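Spectinomycin 9-adenylyltransferase (Enterococcus faecalis, PDB 6SXJ) transfers the adenylyl group of ATP to the 9-hydroxyl of spectinomycin, releasing diphosphate and making the bacterium resistant to this antibiotic but not to streptomycin. Local coordinates at residues I64-Q67 and K68-I72; S214-E217 and H218-I222; V96-N99 and H100-Q104. One frame throughout, in Å; residues are numbered along the deposited sequence.

In the fold
Along the chain the order is interaction 1, interaction 3, interaction 2. Interactions 1 and 3 both belong to the nucleotidyltransferase domain, their centres 27 Å apart and their nearest atoms about 11 Å apart. Interaction 1 lies on helix 59-69, which crosses over between the parallel strands 47-53 and 85-91; interaction 3 leads from the loop after strand 85-91 into its antiparallel neighbour, strand 103-108. Interaction 2 starts helix 216-229 in the C-terminal helical part, on the opposite side of the chain's centre from interaction 1, with 41 Å between their centres. None touches another; each is a local feature of its own part of this two-domain enzyme.

Interaction 1: residues I64-Q67 and K68-I72; sequences ILIQ and KIRPI
The guanidinium of Arg70 has Ile66 over one face, its CG2 4.1 Å above the plane and offset toward the rim, while the CG methylene of Gln67 lies at its edge, 4.0 Å from Arg70 NH2. The amide plane of Gln67 is turned only 20° from the guanidinium, although the two side chains run obliquely past each other. Arg70 owes this position to a first torsion that sets CG opposite its own backbone nitrogen (chi1 164°) and to a bend at chi3, which together lead the chain back along the preceding turn. NH1 finds its strongest partner in Gln113, with Glu117 a weak, long ion pair.

The backbone here is held by bonds of helix 59-69 and the residues that follow: Lys68 N bonds to Ile64 O at 2.7 Å, Ile69 N to Leu65 O at 2.8 Å, and Arg70 N to Ile66 O at 3.1 Å. Pro71 has no N-H to continue the series, and its CD instead sits 3.1 Å from Gln67 O. On another side of the helix Ile64 and Lys68 run alongside each other, CG2 to CG 4.1 Å, so the lysine's aliphatic part lies against the isoleucine methyl.

This helix is the crossover of the beta-alpha-beta unit between strands 47-53 and 85-91. Leu65 and Ile69 meet Ile89 and Ile85 of the sheet, and Ile66 rests on Phe106: branched aliphatic residues suit this buried side, while Gln67 and Lys68 take the exposed one. Arg70 serves both environments, its flat cation lying against hydrocarbon while hydrogen bonding to Gln113 ties this part of the chain to helix 113-117.

Interaction 2: residues S214-E217 and H218-I222; sequences SPLE and HRERI
Glu217 turns CG into the position between its backbone nitrogen and carbonyl carbon (chi1 72°), which carries the side chain over the face of the imidazole of His218, the next residue, whose own CG lies opposite the carbonyl carbon. The result is a CH-pi contact: Glu217 CG sits 3.8 Å from the ring centroid, 11° off the normal, and the carboxylate lies almost parallel to the ring, 5° apart. Beyond CG the chain is extended, and Glu217 OE2 takes a salt bridge from Arg221 NH2 at 2.8 Å, approached from above the carboxylate plane.

These residues form the first turns of helix 216-229 in the C-terminal domain, with Pro215 at the N-cap. Proline is tolerated here because no i to i-4 helix bond calls on an N-H at the N-cap, while its carbonyl accepts Arg219 N at 2.9 Å and, weakly, His218 N. Leu216 O then accepts Glu220 N at 2.7 Å. Thr244 of helix 241-253 bonds both His218 ND1 and Arg221 NE, and Tyr247 stacks on the imidazole, so the buried histidine lies against that helix. Ser214 OG, bonded to Val210 O and Tyr247 OH, approaches Ile222 CD1 at 4.2 Å.

Interaction 3: residues V96-N99 and H100-Q104; sequences VPWN and HPPKQ
Apolar contact is led by Trp98 and Pro102, whose side chains run alongside each other and point the same way. The six-membered end of the indole does the touching: Trp98 CH2 lies 3.8 Å from Pro102 CB, and Trp98 CZ3 is 3.9 Å from the same carbon. With CG anti to the backbone nitrogen (chi1 172°) and the ring turned by chi2, this end of Trp98 reaches Pro102. Leu134 and Thr131 of helix 130-139 also touch the indole, and Pro102 packs on Leu130 and Thr131, so a broad ring and a rigid pyrrolidine cover one stretch of that helix together. The cis peptide before Pro101 turns the chain here, and Pro101 CB lies over the centre of one face of the His100 ring, 4.2 Å above it.

No hydrogen bond joins the two segments; the backbone makes only longer approaches. His100 N lies over one face of the indole, 4.1 Å above its plane and offset toward the rim. Asn99 O receives a CA-H contact from Pro102 at 3.5 Å (Pro102 CA to Asn99 O), with 123° at the hydrogen. It cannot be given an N-H by Pro102 N, which has none.

The hydrogen bonds of the two aromatic rings lead outward: Trp98 NE1 to Asp161 of helix 159-173, and His100 ND1 to Thr131. With another before Pro97, the two cis peptides probably do much to set the course of this loop between strands 85-91 and 103-108, while its two aromatic residues use their ring nitrogens to fasten it to the neighbouring helices.

Interaction 1: residues I64-Q67 and K68-I72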
# COMPACT_ATOMS: atom_id res chain seq x y z
N ILE A 64 20.35 5.99 -4.50
CA ILE A 64 20.17 6.09 -5.95
C ILE A 64 18.71 5.88 -6.31
O ILE A 64 18.11 6.68 -7.03
CB ILE A 64 21.07 5.07 -6.68
CG1 ILE A 64 22.53 5.23 -6.28
CG2 ILE A 64 20.90 5.22 -8.18
CD1 ILE A 64 23.42 4.12 -6.81
N LEU A 65 18.12 4.78 -5.82
CA LEU A 65 16.72 4.50 -6.11
C LEU A 65 15.84 5.68 -5.72
O LEU A 65 14.98 6.11 -6.50
CB LEU A 65 16.27 3.24 -5.35
CG LEU A 65 16.91 1.92 -5.78
CD1 LEU A 65 16.25 0.77 -5.05
CD2 LEU A 65 16.81 1.72 -7.30
N ILE A 66 16.05 6.22 -4.52
CA ILE A 66 15.26 7.38 -4.12
C ILE A 66 15.50 8.53 -5.09
O ILE A 66 14.56 9.24 -5.48
CB ILE A 66 15.59 7.79 -2.68
CG1 ILE A 66 15.19 6.70 -1.68
CG2 ILE A 66 14.87 9.10 -2.37
CD1 ILE A 66 15.83 6.89 -0.31
N GLN A 67 16.76 8.76 -5.45
CA GLN A 67 17.08 9.88 -6.32
C GLN A 67 16.44 9.70 -7.69
O GLN A 67 15.86 10.65 -8.24
CB GLN A 67 18.59 10.01 -6.46
CG GLN A 67 19.26 10.99 -5.51
CD GLN A 67 20.75 11.13 -5.79
OE1 GLN A 67 21.19 11.01 -6.93
NE2 GLN A 67 21.53 11.37 -4.74
N LYS A 68 16.53 8.50 -8.25
CA LYS A 68 16.04 8.26 -9.60
C LYS A 68 14.53 8.09 -9.65
O LYS A 68 13.91 8.41 -10.66
CB LYS A 68 16.74 7.04 -10.19
CG LYS A 68 18.22 7.26 -10.56
CD LYS A 68 18.41 8.60 -11.27
CE LYS A 68 19.87 8.93 -11.49
NZ LYS A 68 20.36 8.35 -12.77
N ILE A 69 13.92 7.60 -8.57
CA ILE A 69 12.47 7.45 -8.62
C ILE A 69 11.76 8.78 -8.38
O ILE A 69 10.68 9.02 -8.93
CB ILE A 69 11.99 6.39 -7.61
CG1 ILE A 69 12.52 5.01 -8.01
CG2 ILE A 69 10.47 6.39 -7.56
CD1 ILE A 69 12.04 3.89 -7.11
N ARG A 70 12.35 9.65 -7.58
CA ARG A 70 11.63 10.84 -7.15
C ARG A 70 11.16 11.72 -8.30
O ARG A 70 10.02 12.22 -8.23
CB ARG A 70 12.52 11.65 -6.19
CG ARG A 70 12.06 13.09 -5.96
CD ARG A 70 12.75 13.71 -4.75
NE ARG A 70 14.18 13.40 -4.75
CZ ARG A 70 14.91 13.24 -3.65
NH1 ARG A 70 14.35 13.37 -2.46
NH2 ARG A 70 16.20 12.97 -3.75
N PRO A 71 11.94 11.96 -9.35
CA PRO A 71 11.49 12.89 -10.40
C PRO A 71 10.31 12.37 -11.20
O PRO A 71 9.60 13.17 -11.82
CB PRO A 71 12.72 13.05 -11.30
CG PRO A 71 13.86 12.32 -10.61
CD PRO A 71 13.23 11.33 -9.69
N ILE A 72 10.09 11.06 -11.22
CA ILE A 72 9.09 10.46 -12.10
C ILE A 72 7.85 10.03 -11.33
O ILE A 72 6.97 9.38 -11.90
CB ILE A 72 9.68 9.29 -12.89
CG1 ILE A 72 10.18 8.20 -11.95
CG2 ILE A 72 10.83 9.76 -13.76
CD1 ILE A 72 10.31 6.84 -12.62

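Interaction 2: residues S214-E217 and H218-I222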
# COMPACT_ATOMS: atom_id res chain seq x y z
N SER A 214 -24.32 -0.04 7.14
CA SER A 214 -23.97 0.68 8.36
C SER A 214 -25.07 1.66 8.77
O SER A 214 -25.76 2.22 7.92
CB SER A 214 -22.66 1.46 8.16
OG SER A 214 -21.55 0.57 8.10
N PRO A 215 -25.26 1.87 10.08
CA PRO A 215 -26.30 2.81 10.53
C PRO A 215 -26.11 4.19 9.93
O PRO A 215 -24.98 4.66 9.73
CB PRO A 215 -26.14 2.82 12.05
CG PRO A 215 -25.55 1.48 12.37
CD PRO A 215 -24.63 1.17 11.21
N LEU A 216 -27.24 4.86 9.67
CA LEU A 216 -27.26 6.10 8.90
C LEU A 216 -26.13 7.06 9.27
O LEU A 216 -25.36 7.48 8.41
CB LEU A 216 -28.62 6.79 9.08
CG LEU A 216 -28.74 8.20 8.51
CD1 LEU A 216 -28.75 8.16 6.98
CD2 LEU A 216 -29.98 8.91 9.04
N GLU A 217 -26.05 7.43 10.56
CA GLU A 217 -25.06 8.42 10.97
C GLU A 217 -23.66 8.02 10.51
O GLU A 217 -22.88 8.87 10.06
CB GLU A 217 -25.11 8.61 12.49
CG GLU A 217 -24.54 7.46 13.32
CD GLU A 217 -24.30 7.87 14.77
OE1 GLU A 217 -24.65 7.09 15.69
OE2 GLU A 217 -23.76 8.97 14.99
N HIS A 218 -23.34 6.73 10.61
CA HIS A 218 -22.03 6.25 10.18
C HIS A 218 -21.93 6.20 8.66
O HIS A 218 -20.89 6.56 8.10
CB HIS A 218 -21.77 4.87 10.79
CG HIS A 218 -21.74 4.87 12.29
ND1 HIS A 218 -21.14 5.86 13.03
CD2 HIS A 218 -22.24 3.98 13.18
CE1 HIS A 218 -21.27 5.59 14.31
NE2 HIS A 218 -21.94 4.46 14.43
N ARG A 219 -22.99 5.76 7.99
CA ARG A 219 -23.01 5.78 6.53
C ARG A 219 -22.79 7.20 6.00
O ARG A 219 -21.95 7.43 5.13
CB ARG A 219 -24.33 5.22 6.01
CG ARG A 219 -24.68 5.69 4.62
CD ARG A 219 -25.69 4.76 3.98
NE ARG A 219 -27.06 5.08 4.36
CZ ARG A 219 -27.87 4.25 5.01
NH1 ARG A 219 -27.45 3.04 5.37
NH2 ARG A 219 -29.10 4.63 5.31
N GLU A 220 -23.56 8.16 6.52
CA GLU A 220 -23.37 9.55 6.13
C GLU A 220 -21.89 9.94 6.18
O GLU A 220 -21.35 10.49 5.21
CB GLU A 220 -24.20 10.47 7.04
CG GLU A 220 -25.65 10.67 6.61
CD GLU A 220 -26.47 11.43 7.65
OE1 GLU A 220 -27.65 11.06 7.86
OE2 GLU A 220 -25.95 12.39 8.26
N ARG A 221 -21.22 9.64 7.29
CA ARG A 221 -19.81 10.04 7.43
C ARG A 221 -18.90 9.22 6.52
O ARG A 221 -17.91 9.75 5.99
CB ARG A 221 -19.37 9.92 8.89
CG ARG A 221 -19.85 11.07 9.78
CD ARG A 221 -19.23 11.03 11.18
NE ARG A 221 -19.83 10.00 12.02
CZ ARG A 221 -20.81 10.22 12.90
NH1 ARG A 221 -21.33 11.43 13.04
NH2 ARG A 221 -21.29 9.22 13.63
N ILE A 222 -19.22 7.94 6.31
CA ILE A 222 -18.39 7.11 5.45
C ILE A 222 -18.45 7.60 4.01
O ILE A 222 -17.43 7.64 3.31
CB ILE A 222 -18.83 5.63 5.55
CG1 ILE A 222 -18.44 5.06 6.92
CG2 ILE A 222 -18.21 4.82 4.42
CD1 ILE A 222 -18.82 3.60 7.14

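Interaction 3: residues V96-N99 and H100-Q104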
# COMPACT_ATOMS: atom_id res chain seq x y z
N VAL A 96 11.81 -16.82 4.20
CA VAL A 96 11.76 -18.24 4.55
C VAL A 96 12.62 -18.44 5.80
O VAL A 96 13.75 -17.95 5.84
CB VAL A 96 12.27 -19.14 3.42
CG1 VAL A 96 11.39 -18.99 2.17
CG2 VAL A 96 13.73 -18.83 3.09
N PRO A 97 12.12 -19.14 6.83
CA PRO A 97 10.73 -19.60 6.96
C PRO A 97 9.80 -18.41 7.16
O PRO A 97 10.23 -17.40 7.72
CB PRO A 97 10.76 -20.51 8.20
CG PRO A 97 11.94 -20.04 8.99
CD PRO A 97 12.95 -19.51 8.00
N TRP A 98 8.55 -18.50 6.70
CA TRP A 98 7.66 -17.35 6.81
C TRP A 98 7.51 -16.94 8.27
O TRP A 98 7.36 -17.79 9.16
CB TRP A 98 6.29 -17.67 6.22
CG TRP A 98 5.30 -16.57 6.49
CD1 TRP A 98 4.24 -16.61 7.35
CD2 TRP A 98 5.31 -15.25 5.93
NE1 TRP A 98 3.58 -15.41 7.35
CE2 TRP A 98 4.22 -14.55 6.48
CE3 TRP A 98 6.13 -14.60 5.01
CZ2 TRP A 98 3.92 -13.24 6.13
CZ3 TRP A 98 5.84 -13.29 4.66
CH2 TRP A 98 4.74 -12.62 5.23
N ASN A 99 7.57 -15.64 8.52
CA ASN A 99 7.43 -15.11 9.87
C ASN A 99 6.73 -13.77 9.82
O ASN A 99 7.19 -12.85 9.13
CB ASN A 99 8.79 -14.97 10.55
CG ASN A 99 8.70 -14.27 11.90
OD1 ASN A 99 8.81 -13.04 11.99
ND2 ASN A 99 8.49 -15.04 12.96
N HIS A 100 5.62 -13.65 10.53
CA HIS A 100 4.94 -12.36 10.65
C HIS A 100 5.41 -11.65 11.92
O HIS A 100 5.40 -12.25 13.00
CB HIS A 100 3.44 -12.54 10.69
CG HIS A 100 2.69 -11.27 10.91
ND1 HIS A 100 2.49 -10.34 9.92
CD2 HIS A 100 2.10 -10.77 12.02
CE1 HIS A 100 1.81 -9.32 10.40
NE2 HIS A 100 1.55 -9.56 11.68
N PRO A 101 5.82 -10.37 11.84
CA PRO A 101 5.85 -9.51 10.64
C PRO A 101 7.09 -9.74 9.78
O PRO A 101 8.14 -10.09 10.31
CB PRO A 101 5.84 -8.10 11.23
CG PRO A 101 6.55 -8.24 12.54
CD PRO A 101 6.32 -9.67 13.03
N PRO A 102 6.97 -9.55 8.46
CA PRO A 102 8.09 -9.89 7.57
C PRO A 102 9.12 -8.77 7.48
O PRO A 102 8.88 -7.62 7.83
CB PRO A 102 7.40 -10.13 6.22
CG PRO A 102 6.18 -9.25 6.27
CD PRO A 102 5.77 -9.13 7.72
N LYS A 103 10.29 -9.15 6.98
CA LYS A 103 11.37 -8.21 6.78
C LYS A 103 11.22 -7.47 5.45
O LYS A 103 10.89 -8.06 4.42
CB LYS A 103 12.72 -8.93 6.83
CG LYS A 103 13.14 -9.41 8.23
CD LYS A 103 14.23 -10.48 8.13
CE LYS A 103 14.16 -11.49 9.28
NZ LYS A 103 14.40 -12.89 8.81
N GLN A 104 11.49 -6.17 5.49
CA GLN A 104 11.34 -5.26 4.37
C GLN A 104 12.67 -4.53 4.18
O GLN A 104 13.15 -3.88 5.11
CB GLN A 104 10.21 -4.26 4.63
CG GLN A 104 10.13 -3.11 3.64
CD GLN A 104 8.98 -2.15 3.94
OE1 GLN A 104 7.81 -2.52 3.82
NE2 GLN A 104 9.31 -0.94 4.35